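Local coordinates for aluminum resistance protein (Clostridium novyi, PDB 3I16) that probably acts as a pyridoxal-5'-phosphate-dependent carbon-sulfur lyase of the methionine gamma-lyase family, with a role linked to aluminum resistance, at residues B[188-193]-B[336-341]; B[28-33]-B[307-312]; B[122-125]-B[129-132]; B[182-187]-B[227-232]. All coordinates share one frame; numbering follows the deposited sequence. Where two conformers were deposited one is given.

Contact 1: residues B[188-193]-B[336-341]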
loop_
_atom_site.group_PDB
_atom_site.type_symbol
_atom_site.label_atom_id
_atom_site.label_comp_id
_atom_site.label_asym_id
_atom_site.label_seq_id
_atom_site.Cartn_x
_atom_site.Cartn_y
_atom_site.Cartn_z
ATOM N N TYR B 188 13.063 -24.801 -20.791
ATOM C CA TYR B 188 13.880 -24.549 -21.970
ATOM C C TYR B 188 14.201 -25.840 -22.719
ATOM O O TYR B 188 15.358 -26.270 -22.778
ATOM C CB TYR B 188 15.176 -23.789 -21.637
ATOM C CG TYR B 188 15.001 -22.368 -21.117
ATOM C CD1 TYR B 188 14.027 -21.520 -21.641
ATOM C CD2 TYR B 188 15.869 -21.846 -20.159
ATOM C CE1 TYR B 188 13.883 -20.230 -21.197
ATOM C CE2 TYR B 188 15.733 -20.535 -19.700
ATOM C CZ TYR B 188 14.730 -19.738 -20.224
ATOM O OH TYR B 188 14.576 -18.447 -19.792
ATOM N N GLY B 189 13.185 -26.450 -23.318
ATOM C CA GLY B 189 13.384 -27.674 -24.088
ATOM C C GLY B 189 12.857 -27.496 -25.495
ATOM O O GLY B 189 12.788 -26.374 -26.017
ATOM N N TRP B 190 12.489 -28.613 -26.111
ATOM C CA TRP B 190 11.930 -28.614 -27.444
ATOM C C TRP B 190 11.072 -29.865 -27.491
ATOM O O TRP B 190 11.452 -30.892 -28.049
ATOM C CB TRP B 190 13.029 -28.606 -28.502
ATOM C CG TRP B 190 12.519 -28.546 -29.909
ATOM C CD1 TRP B 190 12.366 -29.594 -30.767
ATOM C CD2 TRP B 190 12.094 -27.377 -30.627
ATOM N NE1 TRP B 190 11.893 -29.151 -31.976
ATOM C CE2 TRP B 190 11.711 -27.794 -31.914
ATOM C CE3 TRP B 190 12.016 -26.022 -30.310
ATOM C CZ2 TRP B 190 11.256 -26.907 -32.880
ATOM C CZ3 TRP B 190 11.550 -25.143 -31.272
ATOM C CH2 TRP B 190 11.175 -25.589 -32.536
ATOM N N ARG B 191 9.919 -29.751 -26.850
ATOM C CA ARG B 191 8.973 -30.833 -26.715
ATOM C C ARG B 191 7.668 -30.213 -26.248
ATOM O O ARG B 191 7.638 -29.075 -25.776
ATOM C CB ARG B 191 9.470 -31.855 -25.676
ATOM C CG ARG B 191 9.660 -31.260 -24.266
ATOM C CD ARG B 191 10.099 -32.310 -23.248
ATOM N NE ARG B 191 10.042 -31.865 -21.843
ATOM C CZ ARG B 191 8.923 -31.726 -21.116
ATOM N NH1 ARG B 191 7.732 -31.912 -21.653
ATOM N NH2 ARG B 191 8.987 -31.352 -19.833
ATOM N N ARG B 192 6.596 -30.975 -26.346
ATOM C CA ARG B 192 5.293 -30.492 -25.921
ATOM C C ARG B 192 5.125 -30.596 -24.421
ATOM O O ARG B 192 5.695 -31.479 -23.799
ATOM C CB ARG B 192 4.207 -31.299 -26.609
ATOM C CG ARG B 192 4.220 -31.114 -28.127
ATOM C CD ARG B 192 3.191 -32.013 -28.769
ATOM N NE ARG B 192 1.850 -31.683 -28.292
ATOM C CZ ARG B 192 0.783 -32.471 -28.384
ATOM N NH1 ARG B 192 0.874 -33.679 -28.947
ATOM N NH2 ARG B 192 -0.385 -32.058 -27.903
ATOM N N ALA B 193 4.351 -29.683 -23.847
ATOM C CA ALA B 193 4.011 -29.706 -22.423
ATOM C C ALA B 193 3.131 -30.916 -22.177
ATOM O O ALA B 193 2.387 -31.321 -23.082
ATOM C CB ALA B 193 3.241 -28.449 -22.043
ATOM N N SER B 336 7.600 -21.906 -28.580
ATOM C CA SER B 336 9.028 -21.962 -28.882
ATOM C C SER B 336 9.254 -21.753 -30.377
ATOM O O SER B 336 8.463 -22.265 -31.183
ATOM C CB SER B 336 9.615 -23.327 -28.474
ATOM O OG SER B 336 9.255 -23.684 -27.142
ATOM N N ILE B 337 10.327 -21.031 -30.721
ATOM C CA ILE B 337 10.706 -20.742 -32.102
ATOM C C ILE B 337 12.209 -21.050 -32.255
ATOM O O ILE B 337 13.028 -20.457 -31.559
ATOM C CB ILE B 337 10.503 -19.242 -32.431
ATOM C CG1 ILE B 337 9.148 -18.723 -31.934
ATOM C CG2 ILE B 337 10.686 -18.971 -33.908
ATOM C CD1 ILE B 337 9.041 -17.238 -31.999
ATOM N N LYS B 338 12.562 -21.967 -33.158
ATOM C CA LYS B 338 13.946 -22.325 -33.413
ATOM C C LYS B 338 14.420 -21.416 -34.532
ATOM O O LYS B 338 13.952 -21.517 -35.668
ATOM C CB LYS B 338 14.067 -23.803 -33.802
ATOM C CG LYS B 338 15.506 -24.301 -33.990
ATOM C CD LYS B 338 15.639 -25.834 -34.227
ATOM C CE LYS B 338 15.183 -26.656 -33.003
ATOM N NZ LYS B 338 15.548 -28.115 -33.050
ATOM N N PHE B 339 15.309 -20.487 -34.205
ATOM C CA PHE B 339 15.839 -19.573 -35.210
ATOM C C PHE B 339 17.032 -20.146 -35.969
ATOM O O PHE B 339 17.172 -19.860 -37.156
ATOM C CB PHE B 339 16.189 -18.203 -34.600
ATOM C CG PHE B 339 14.981 -17.383 -34.239
ATOM C CD1 PHE B 339 14.269 -16.726 -35.223
ATOM C CD2 PHE B 339 14.557 -17.278 -32.929
ATOM C CE1 PHE B 339 13.159 -15.981 -34.909
ATOM C CE2 PHE B 339 13.432 -16.525 -32.599
ATOM C CZ PHE B 339 12.741 -15.876 -33.583
ATOM N N ASN B 340 17.855 -20.971 -35.314
ATOM C CA ASN B 340 19.080 -21.515 -35.936
ATOM C C ASN B 340 19.921 -20.366 -36.493
ATOM O O ASN B 340 20.447 -20.433 -37.613
ATOM C CB ASN B 340 18.769 -22.574 -37.018
ATOM C CG ASN B 340 18.561 -23.960 -36.429
ATOM O OD1 ASN B 340 19.283 -24.373 -35.515
ATOM N ND2 ASN B 340 17.590 -24.691 -36.962
ATOM N N ASP B 341 20.024 -19.318 -35.667
ATOM C CA ASP B 341 20.676 -18.064 -36.007
ATOM C C ASP B 341 20.629 -17.172 -34.764
ATOM O O ASP B 341 19.568 -16.710 -34.364
ATOM C CB ASP B 341 19.956 -17.386 -37.174
ATOM C CG ASP B 341 20.655 -16.143 -37.634
ATOM O OD1 ASP B 341 21.272 -15.460 -36.795
ATOM O OD2 ASP B 341 20.593 -15.858 -38.838
HETATM O O HOH W 1 9.766 -26.424 -26.370
#
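Lys338 lays the end of its side chain over one face of the Trp190 indole, a clear example of a lysine that uses both its charge and its methylenes on one aromatic surface. The cation-pi part is made by NZ of Lys338, which stands 4.0 Å from the centroid of the five-membered ring of Trp190 and only 11° off the ring normal. The CH-pi part falls to the preceding carbon: Lys338 CE lies 3.8 Å from the centroid of the six-membered ring of Trp190. A bend at chi3 (-65°) in an otherwise stretched chain turns CE and NZ along the indole.

Plain packing continues this contact toward the backbone, with Lys338 CB 3.6 Å from CH2 of Trp190 and Ser336 CB 3.9 Å from CZ3 of Trp190. The strand involved, 335-338, runs between 321-323 and 402-406 in the antiparallel sheet of the C-terminal part of a fold type I PLP enzyme, whereas Trp190 belongs to the loop that follows strand 177-183 of the large mixed sheet. Residues of both flanking strands, Met323 and Ile402 among them, also touch the indole.

Solvent supplies the polar component. One water is hydrogen-bonded at 2.9 Å to Ser336 OG, of a serine modelled in two conformations; it donates weakly to Gly189 O and accepts weakly from Arg191 N. Gly189 O also accepts a hydrogen bond from Tyr404 OH.

Contact 2: residues B[28-33]-B[307-312]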
loop_
_atom_site.group_PDB
_atom_site.type_symbol
_atom_site.label_atom_id
_atom_site.label_comp_id
_atom_site.label_asym_id
_atom_site.label_seq_id
_atom_site.Cartn_x
_atom_site.Cartn_y
_atom_site.Cartn_z
ATOM N N ASN B 28 -6.496 -16.097 -40.355
ATOM C CA ASN B 28 -7.458 -16.905 -41.074
ATOM C C ASN B 28 -7.257 -18.398 -40.702
ATOM O O ASN B 28 -8.223 -19.087 -40.356
ATOM C CB ASN B 28 -7.321 -16.723 -42.605
ATOM C CG ASN B 28 -7.731 -15.315 -43.112
ATOM O OD1 ASN B 28 -8.485 -14.601 -42.467
ATOM N ND2 ASN B 28 -7.243 -14.946 -44.310
ATOM N N ASP B 29 -6.006 -18.876 -40.753
ATOM C CA ASP B 29 -5.680 -20.279 -40.449
ATOM C C ASP B 29 -5.972 -20.762 -39.008
ATOM O O ASP B 29 -6.325 -21.913 -38.805
ATOM C CB ASP B 29 -4.198 -20.561 -40.715
ATOM C CG ASP B 29 -3.825 -20.494 -42.179
ATOM O OD1 ASP B 29 -4.711 -20.446 -43.063
ATOM O OD2 ASP B 29 -2.609 -20.524 -42.442
ATOM N N ILE B 30 -5.810 -19.899 -38.015
ATOM C CA ILE B 30 -5.979 -20.307 -36.613
ATOM C C ILE B 30 -7.352 -20.042 -35.988
ATOM O O ILE B 30 -7.585 -20.449 -34.846
ATOM C CB ILE B 30 -4.863 -19.655 -35.722
ATOM C CG1 ILE B 30 -5.116 -18.154 -35.525
ATOM C CG2 ILE B 30 -3.468 -19.950 -36.331
ATOM C CD1 ILE B 30 -3.927 -17.374 -34.935
ATOM N N GLN B 31 -8.268 -19.379 -36.700
ATOM C CA GLN B 31 -9.573 -19.015 -36.090
ATOM C C GLN B 31 -10.316 -20.134 -35.412
ATOM O O GLN B 31 -10.799 -19.945 -34.306
ATOM C CB GLN B 31 -10.534 -18.289 -37.055
ATOM C CG GLN B 31 -10.202 -16.819 -37.274
ATOM C CD GLN B 31 -9.673 -16.106 -36.014
ATOM O OE1 GLN B 31 -10.440 -15.733 -35.111
ATOM N NE2 GLN B 31 -8.342 -15.899 -35.965
ATOM N N ASN B 32 -10.397 -21.293 -36.049
ATOM C CA ASN B 32 -11.120 -22.415 -35.455
ATOM C C ASN B 32 -10.509 -22.913 -34.165
ATOM O O ASN B 32 -11.225 -23.355 -33.284
ATOM C CB ASN B 32 -11.311 -23.567 -36.463
ATOM C CG ASN B 32 -12.317 -23.227 -37.544
ATOM O OD1 ASN B 32 -13.126 -22.307 -37.390
ATOM N ND2 ASN B 32 -12.282 -23.976 -38.650
ATOM N N GLN B 33 -9.190 -22.792 -34.032
ATOM C CA GLN B 33 -8.510 -23.224 -32.822
ATOM C C GLN B 33 -8.950 -22.406 -31.619
ATOM O O GLN B 33 -8.941 -22.906 -30.518
ATOM C CB GLN B 33 -7.002 -23.102 -32.974
ATOM C CG GLN B 33 -6.445 -23.880 -34.153
ATOM C CD GLN B 33 -6.650 -25.348 -33.994
ATOM O OE1 GLN B 33 -6.606 -25.878 -32.873
ATOM N NE2 GLN B 33 -6.860 -26.031 -35.106
ATOM N N GLY B 307 -2.280 -15.651 -28.165
ATOM C CA GLY B 307 -1.038 -15.040 -28.635
ATOM C C GLY B 307 0.005 -16.083 -29.030
ATOM O O GLY B 307 0.689 -15.920 -30.038
ATOM N N ALA B 308 0.133 -17.144 -28.228
ATOM C CA ALA B 308 1.065 -18.238 -28.518
ATOM C C ALA B 308 0.716 -18.947 -29.831
ATOM O O ALA B 308 1.599 -19.251 -30.643
ATOM C CB ALA B 308 1.090 -19.257 -27.354
ATOM N N ILE B 309 -0.579 -19.188 -30.041
ATOM C CA ILE B 309 -1.046 -19.879 -31.243
ATOM C C ILE B 309 -0.786 -19.016 -32.481
ATOM O O ILE B 309 -0.315 -19.517 -33.506
ATOM C CB ILE B 309 -2.553 -20.264 -31.124
ATOM C CG1 ILE B 309 -2.745 -21.246 -29.941
ATOM C CG2 ILE B 309 -3.028 -20.861 -32.412
ATOM C CD1 ILE B 309 -4.201 -21.502 -29.513
ATOM N N LEU B 310 -1.091 -17.726 -32.389
ATOM C CA LEU B 310 -0.795 -16.801 -33.483
ATOM C C LEU B 310 0.721 -16.780 -33.773
ATOM O O LEU B 310 1.128 -16.781 -34.917
ATOM C CB LEU B 310 -1.252 -15.397 -33.146
ATOM C CG LEU B 310 -0.732 -14.251 -34.027
ATOM C CD1 LEU B 310 -1.245 -14.396 -35.438
ATOM C CD2 LEU B 310 -1.150 -12.904 -33.393
ATOM N N CYS B 311 1.528 -16.693 -32.715
ATOM C CA CYS B 311 2.972 -16.682 -32.863
ATOM C C CYS B 311 3.393 -17.955 -33.589
ATOM O O CYS B 311 4.130 -17.882 -34.542
ATOM C CB CYS B 311 3.650 -16.597 -31.500
ATOM S SG CYS B 311 5.462 -16.576 -31.622
ATOM N N SER B 312 2.881 -19.109 -33.160
ATOM C CA SER B 312 3.205 -20.377 -33.810
ATOM C C SER B 312 2.965 -20.333 -35.325
ATOM O O SER B 312 3.872 -20.639 -36.144
ATOM C CB SER B 312 2.365 -21.501 -33.197
ATOM O OG SER B 312 2.587 -22.755 -33.819
#
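A backbone hydrogen bond of 2.8 Å from Ser312 N to Ala308 O holds the turn of helix on which Ile309 and Leu310 receive Ile30. The contact is helix-to-helix packing: helix 17-54 near the N-terminus lies against helix 287-318, the long helix that in fold type I PLP enzymes leads from the large domain toward the C-terminal one. With Ile30 CA and Leu310 CA 7.0 Å apart, the two backbones come close, and three aliphatic side chains settle the fit.

Ile30 divides its branches between two partners. Its CB and CG2 both meet CG2 of Ile309, CB at 4.0 Å, while its CG1 arm turns to Leu310. That arm occupies the crowded position between backbone N and carbonyl carbon (chi1 73°), with CG2 left beside the N. On the other helix, Ile309 offers CG2, the branch anti to its own backbone N.

Helix 17-54 is kinked just beyond Ile30, where Gln33 N makes a weak bond to Ile30 O in place of the regular helical pattern. Around this apolar core, Tyr326 touches Ile30 and Phe34 touches Ile309, and a salt bridge from Asp29 to Arg313 ties the same pair of helices. The tightest point is backbone as much as side chain: the terminal CD1 of Ile30 presses to 3.5 Å from CA of Leu310, with CB of that leucine 3.8 Å from the same methyl.

Contact 3: residues B[122-125]-B[129-132]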
loop_
_atom_site.group_PDB
_atom_site.type_symbol
_atom_site.label_atom_id
_atom_site.label_comp_id
_atom_site.label_asym_id
_atom_site.label_seq_id
_atom_site.Cartn_x
_atom_site.Cartn_y
_atom_site.Cartn_z
ATOM N N CYS B 122 9.996 -36.416 -15.785
ATOM C CA CYS B 122 9.977 -35.676 -17.060
ATOM C C CYS B 122 11.370 -35.254 -17.483
ATOM O O CYS B 122 11.554 -34.199 -18.096
ATOM C CB CYS B 122 9.062 -34.454 -16.959
ATOM S SG CYS B 122 7.359 -34.968 -16.541
ATOM N N GLY B 123 12.353 -36.088 -17.180
ATOM C CA GLY B 123 13.721 -35.750 -17.469
ATOM C C GLY B 123 14.235 -34.738 -16.452
ATOM O O GLY B 123 13.633 -34.532 -15.377
ATOM N N GLU B 124 15.322 -34.068 -16.808
ATOM C CA GLU B 124 15.959 -33.096 -15.925
ATOM C C GLU B 124 15.004 -31.935 -15.653
ATOM O O GLU B 124 14.414 -31.397 -16.604
ATOM C CB GLU B 124 17.287 -32.578 -16.518
ATOM C CG GLU B 124 17.197 -31.665 -17.759
ATOM C CD GLU B 124 18.562 -31.154 -18.209
ATOM O OE1 GLU B 124 19.568 -31.456 -17.540
ATOM O OE2 GLU B 124 18.631 -30.438 -19.230
ATOM N N PRO B 125 14.821 -31.546 -14.372
ATOM C CA PRO B 125 13.921 -30.415 -14.120
ATOM C C PRO B 125 14.450 -29.080 -14.612
ATOM O O PRO B 125 15.626 -28.968 -14.977
ATOM C CB PRO B 125 13.825 -30.376 -12.588
ATOM C CG PRO B 125 14.464 -31.664 -12.106
ATOM C CD PRO B 125 15.495 -31.951 -13.126
ATOM N N LEU B 129 15.849 -25.368 -10.411
ATOM C CA LEU B 129 15.624 -26.397 -9.408
ATOM C C LEU B 129 16.879 -27.229 -9.161
ATOM O O LEU B 129 16.988 -27.908 -8.136
ATOM C CB LEU B 129 14.438 -27.267 -9.825
ATOM C CG LEU B 129 13.391 -27.651 -8.792
ATOM C CD1 LEU B 129 12.909 -26.448 -7.947
ATOM C CD2 LEU B 129 12.213 -28.286 -9.537
ATOM N N HIS B 130 17.870 -27.137 -10.040
ATOM C CA HIS B 130 19.074 -27.967 -9.886
ATOM C C HIS B 130 19.844 -27.715 -8.589
ATOM O O HIS B 130 20.319 -28.663 -7.955
ATOM C CB HIS B 130 19.987 -27.829 -11.103
ATOM C CG HIS B 130 19.388 -28.384 -12.367
ATOM N ND1 HIS B 130 20.133 -29.072 -13.297
ATOM C CD2 HIS B 130 18.109 -28.398 -12.825
ATOM C CE1 HIS B 130 19.350 -29.442 -14.294
ATOM N NE2 HIS B 130 18.119 -29.042 -14.034
ATOM N N ASP B 131 19.950 -26.456 -8.178
ATOM C CA ASP B 131 20.619 -26.113 -6.924
ATOM C C ASP B 131 19.789 -26.463 -5.682
ATOM O O ASP B 131 20.342 -26.726 -4.621
ATOM C CB ASP B 131 20.967 -24.625 -6.893
ATOM C CG ASP B 131 22.144 -24.267 -7.811
ATOM O OD1 ASP B 131 22.844 -25.167 -8.322
ATOM O OD2 ASP B 131 22.361 -23.059 -8.004
ATOM N N VAL B 132 18.475 -26.435 -5.829
ATOM C CA VAL B 132 17.559 -26.749 -4.763
ATOM C C VAL B 132 17.696 -28.219 -4.431
ATOM O O VAL B 132 17.753 -28.596 -3.256
ATOM C CB VAL B 132 16.104 -26.419 -5.168
ATOM C CG1 VAL B 132 15.132 -26.828 -4.088
ATOM C CG2 VAL B 132 15.956 -24.903 -5.465
#
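His130 reaches back from helix 129-133 to hydrogen-bond the carbonyl of Pro125, a side chain bridging a short loop. The bond from NE2 of His130, as donor, to O of Pro125 is 2.7 Å long with an N-H...O angle of 151°. Seen from the imidazole it is well placed, since the oxygen sits at the ring edge and almost exactly in the ring plane. From the acceptor it is less regular: NE2 stands 35° out of the carbonyl plane. With CG beside the backbone N (chi1 -66°), the ring swings toward the loop.

Pro125 adds an apolar half to the contact. Its pyrrolidine touches both partners, Leu129 through CB, which packs 4.0 Å from CD2 of Leu129, and His130 through CD, which lies 4.0 Å from NE2 of His130. Glu124 contributes little: its OE1 comes 3.8 Å from CE1 of His130 at the ring edge, in a side chain modelled in two conformations.

The loop bridged by this bond carries Tyr126, which binds pyridoxal phosphate, directly after the accepting carbonyl. It connects strand 117-120 with helix 129-133. Leu129 rests on Thr101 and Leu104 of helix 100-111, while Pro125 packs on His181 and Gln183 of strand 177-183 and on Tyr151 of strand 150-153.

Contact 4: residues B[182-187]-B[227-232]. With PLP (pyridoxal-5'-phosphate), chain J.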
loop_
_atom_site.group_PDB
_atom_site.type_symbol
_atom_site.label_atom_id
_atom_site.label_comp_id
_atom_site.label_asym_id
_atom_site.label_seq_id
_atom_site.Cartn_x
_atom_site.Cartn_y
_atom_site.Cartn_z
ATOM N N ILE B 182 6.718 -34.265 -11.235
ATOM C CA ILE B 182 6.267 -34.177 -12.609
ATOM C C ILE B 182 6.206 -32.714 -13.058
ATOM O O ILE B 182 5.488 -31.911 -12.478
ATOM C CB ILE B 182 4.826 -34.701 -12.692
ATOM C CG1 ILE B 182 4.729 -36.154 -12.199
ATOM C CG2 ILE B 182 4.290 -34.558 -14.073
ATOM C CD1 ILE B 182 3.295 -36.496 -11.762
ATOM N N GLN B 183 6.941 -32.370 -14.099
ATOM C CA GLN B 183 6.924 -31.003 -14.605
ATOM C C GLN B 183 5.948 -30.911 -15.763
ATOM O O GLN B 183 6.117 -31.597 -16.752
ATOM C CB GLN B 183 8.312 -30.618 -15.066
ATOM C CG GLN B 183 8.455 -29.151 -15.425
ATOM C CD GLN B 183 9.897 -28.813 -15.693
ATOM O OE1 GLN B 183 10.754 -28.904 -14.793
ATOM N NE2 GLN B 183 10.189 -28.435 -16.940
ATOM N N ARG B 184 4.929 -30.062 -15.637
ATOM C CA ARG B 184 3.924 -29.920 -16.685
ATOM C C ARG B 184 4.468 -29.191 -17.918
ATOM O O ARG B 184 4.377 -29.701 -19.048
ATOM C CB ARG B 184 2.706 -29.192 -16.132
ATOM C CG ARG B 184 1.588 -29.048 -17.113
ATOM C CD ARG B 184 0.378 -28.505 -16.469
ATOM N NE ARG B 184 -0.739 -28.391 -17.408
ATOM C CZ ARG B 184 -1.957 -27.994 -17.056
ATOM N NH1 ARG B 184 -2.235 -27.702 -15.791
ATOM N NH2 ARG B 184 -2.905 -27.895 -17.965
ATOM N N SER B 185 5.033 -28.007 -17.693
ATOM C CA SER B 185 5.587 -27.168 -18.762
ATOM C C SER B 185 6.958 -27.686 -19.182
ATOM O O SER B 185 7.657 -28.320 -18.395
ATOM C CB SER B 185 5.690 -25.719 -18.272
ATOM O OG SER B 185 6.196 -24.862 -19.272
ATOM N N THR B 186 7.371 -27.393 -20.410
ATOM C CA THR B 186 8.644 -27.912 -20.900
ATOM C C THR B 186 9.883 -27.166 -20.446
ATOM O O THR B 186 10.979 -27.714 -20.530
ATOM C CB THR B 186 8.679 -27.936 -22.437
ATOM O OG1 THR B 186 8.620 -26.591 -22.925
ATOM C CG2 THR B 186 7.495 -28.735 -22.979
ATOM N N GLY B 187 9.753 -25.926 -19.987
ATOM C CA GLY B 187 10.947 -25.156 -19.623
ATOM C C GLY B 187 11.737 -24.832 -20.885
ATOM O O GLY B 187 11.142 -24.631 -21.958
ATOM N N THR B 227 -10.095 -27.724 -18.554
ATOM C CA THR B 227 -11.136 -27.616 -17.554
ATOM C C THR B 227 -10.719 -28.375 -16.288
ATOM O O THR B 227 -11.311 -28.163 -15.224
ATOM C CB THR B 227 -12.485 -28.157 -18.051
ATOM O OG1 THR B 227 -12.318 -29.513 -18.453
ATOM C CG2 THR B 227 -12.980 -27.353 -19.238
ATOM N N LYS B 228 -9.732 -29.260 -16.417
ATOM C CA LYS B 228 -9.157 -29.974 -15.278
ATOM C C LYS B 228 -7.744 -29.479 -14.961
ATOM O O LYS B 228 -7.044 -28.938 -15.819
ATOM C CB LYS B 228 -9.074 -31.480 -15.565
ATOM C CG LYS B 228 -10.408 -32.183 -15.672
ATOM C CD LYS B 228 -10.231 -33.697 -15.670
ATOM C CE LYS B 228 -11.566 -34.400 -15.564
ATOM N NZ LYS B 228 -12.450 -34.002 -16.674
ATOM N N GLU B 229 -7.335 -29.692 -13.720
ATOM C CA GLU B 229 -5.973 -29.395 -13.268
ATOM C C GLU B 229 -5.374 -30.739 -12.801
ATOM O O GLU B 229 -6.087 -31.751 -12.711
ATOM C CB GLU B 229 -5.997 -28.349 -12.169
ATOM C CG GLU B 229 -6.462 -26.953 -12.651
ATOM C CD GLU B 229 -5.501 -26.278 -13.626
ATOM O OE1 GLU B 229 -4.285 -26.524 -13.541
ATOM O OE2 GLU B 229 -5.966 -25.460 -14.464
ATOM N N PRO B 230 -4.064 -30.768 -12.511
ATOM C CA PRO B 230 -3.479 -32.059 -12.132
ATOM C C PRO B 230 -4.087 -32.653 -10.870
ATOM O O PRO B 230 -4.079 -33.871 -10.712
ATOM C CB PRO B 230 -2.005 -31.733 -11.923
ATOM C CG PRO B 230 -1.761 -30.556 -12.793
ATOM C CD PRO B 230 -3.032 -29.739 -12.711
ATOM N N THR B 231 -4.627 -31.809 -9.998
ATOM C CA THR B 231 -5.260 -32.263 -8.769
ATOM C C THR B 231 -6.594 -32.990 -9.047
ATOM O O THR B 231 -7.105 -33.683 -8.178
ATOM C CB THR B 231 -5.478 -31.068 -7.810
ATOM O OG1 THR B 231 -6.058 -29.986 -8.550
ATOM C CG2 THR B 231 -4.137 -30.592 -7.221
ATOM N N ASP B 232 -7.155 -32.820 -10.241
ATOM C CA ASP B 232 -8.373 -33.502 -10.645
ATOM C C ASP B 232 -8.032 -34.884 -11.207
ATOM O O ASP B 232 -8.940 -35.675 -11.441
ATOM C CB ASP B 232 -9.149 -32.683 -11.697
ATOM C CG ASP B 232 -9.640 -31.364 -11.164
ATOM O OD1 ASP B 232 -10.320 -31.388 -10.124
ATOM O OD2 ASP B 232 -9.340 -30.299 -11.765
HETATM N N1 PLP J . 8.892 -24.565 -13.330
HETATM C C2 PLP J . 8.657 -24.272 -14.640
HETATM C C2A PLP J . 8.457 -25.380 -15.627
HETATM C C3 PLP J . 8.598 -22.933 -15.024
HETATM O O3 PLP J . 8.348 -22.636 -16.341
HETATM C C4 PLP J . 8.791 -21.910 -14.084
HETATM C C5 PLP J . 9.037 -22.227 -12.752
HETATM C C6 PLP J . 9.068 -23.560 -12.397
HETATM C C5A PLP J . 9.223 -21.189 -11.661
HETATM O O4P PLP J . 10.055 -20.149 -12.055
HETATM P P PLP J . 10.289 -18.759 -11.225
HETATM O O1P PLP J . 9.010 -18.058 -10.792
HETATM O O2P PLP J . 10.963 -17.884 -12.254
HETATM O O3P PLP J . 11.141 -19.060 -10.002
HETATM O O HOH W 2 -5.434 -26.929 -16.824
#
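Arg184 and Glu229 meet with their side chains crossing at about a right angle, the guanidinium and carboxylate planes turned 50° apart. This is a salt bridge through one nitrogen and one oxygen: NH1 of Arg184 donates to OE1 of Glu229 over 3.3 Å, a long bond with an N-H...O angle of 137°. The oxygen lies at the guanidinium edge and near its plane, but the nitrogen approaches from above the carboxylate plane. Each group has other partners that help set its orientation. Arg184 NE bonds Ser331 OG, Glu229 OE2 accepts from Phe224 N, and Asn219 bonds both NH1 and OE1.

The arginine arrives fully stretched, its CG anti to the backbone N (chi1 -177°), whereas the glutamate is bent at chi2. Pro230 crosses the arginine too, its CD 3.8 Å from NH1 of Arg184. A water at the guanidinium edge accepts a hydrogen bond from Arg184 NH2 at 2.9 Å and can donate to Lys228 O, one of several acceptors near it.

Topologically, Arg184 directly follows strand 177-183, at the C-terminal end of a central strand in the mixed sheet of the fold type I PLP enzymes, where the cofactor binds. Its neighbours in sequence line that pocket. Gln183 CD approaches the cofactor methyl C2A to 3.7 Å, and Ser185 CB packs 3.8 Å from the same C2A. The amide of Gln183 is held by two bonds: NE2 gives a proton to Ser185 O at 2.9 Å, and OE1 accepts from Tyr126 N.

In the fold
Contacts 3 and 4 meet beside the cofactor pocket, where the chain leaves the adjoining strands 117-120 and 177-183; their centres are 16 Å apart, and Pro125 CA lies 3.6 Å from Gln183 OE1. Contact 1 continues from contact 4 along the loop after strand 177-183, with Ala193 CB 3.4 Å from Arg184 O, and carries that loop to the C-terminal sheet; the Ser336 side chain is about 11 Å from the bound cofactor. Behind that sheet comes contact 2, whose Cys311 SG lies 3.7 Å from Ile337 CD1. Contact 2 is remote from contact 3: their centres are 32 Å apart, on opposite sides of the chain's centre.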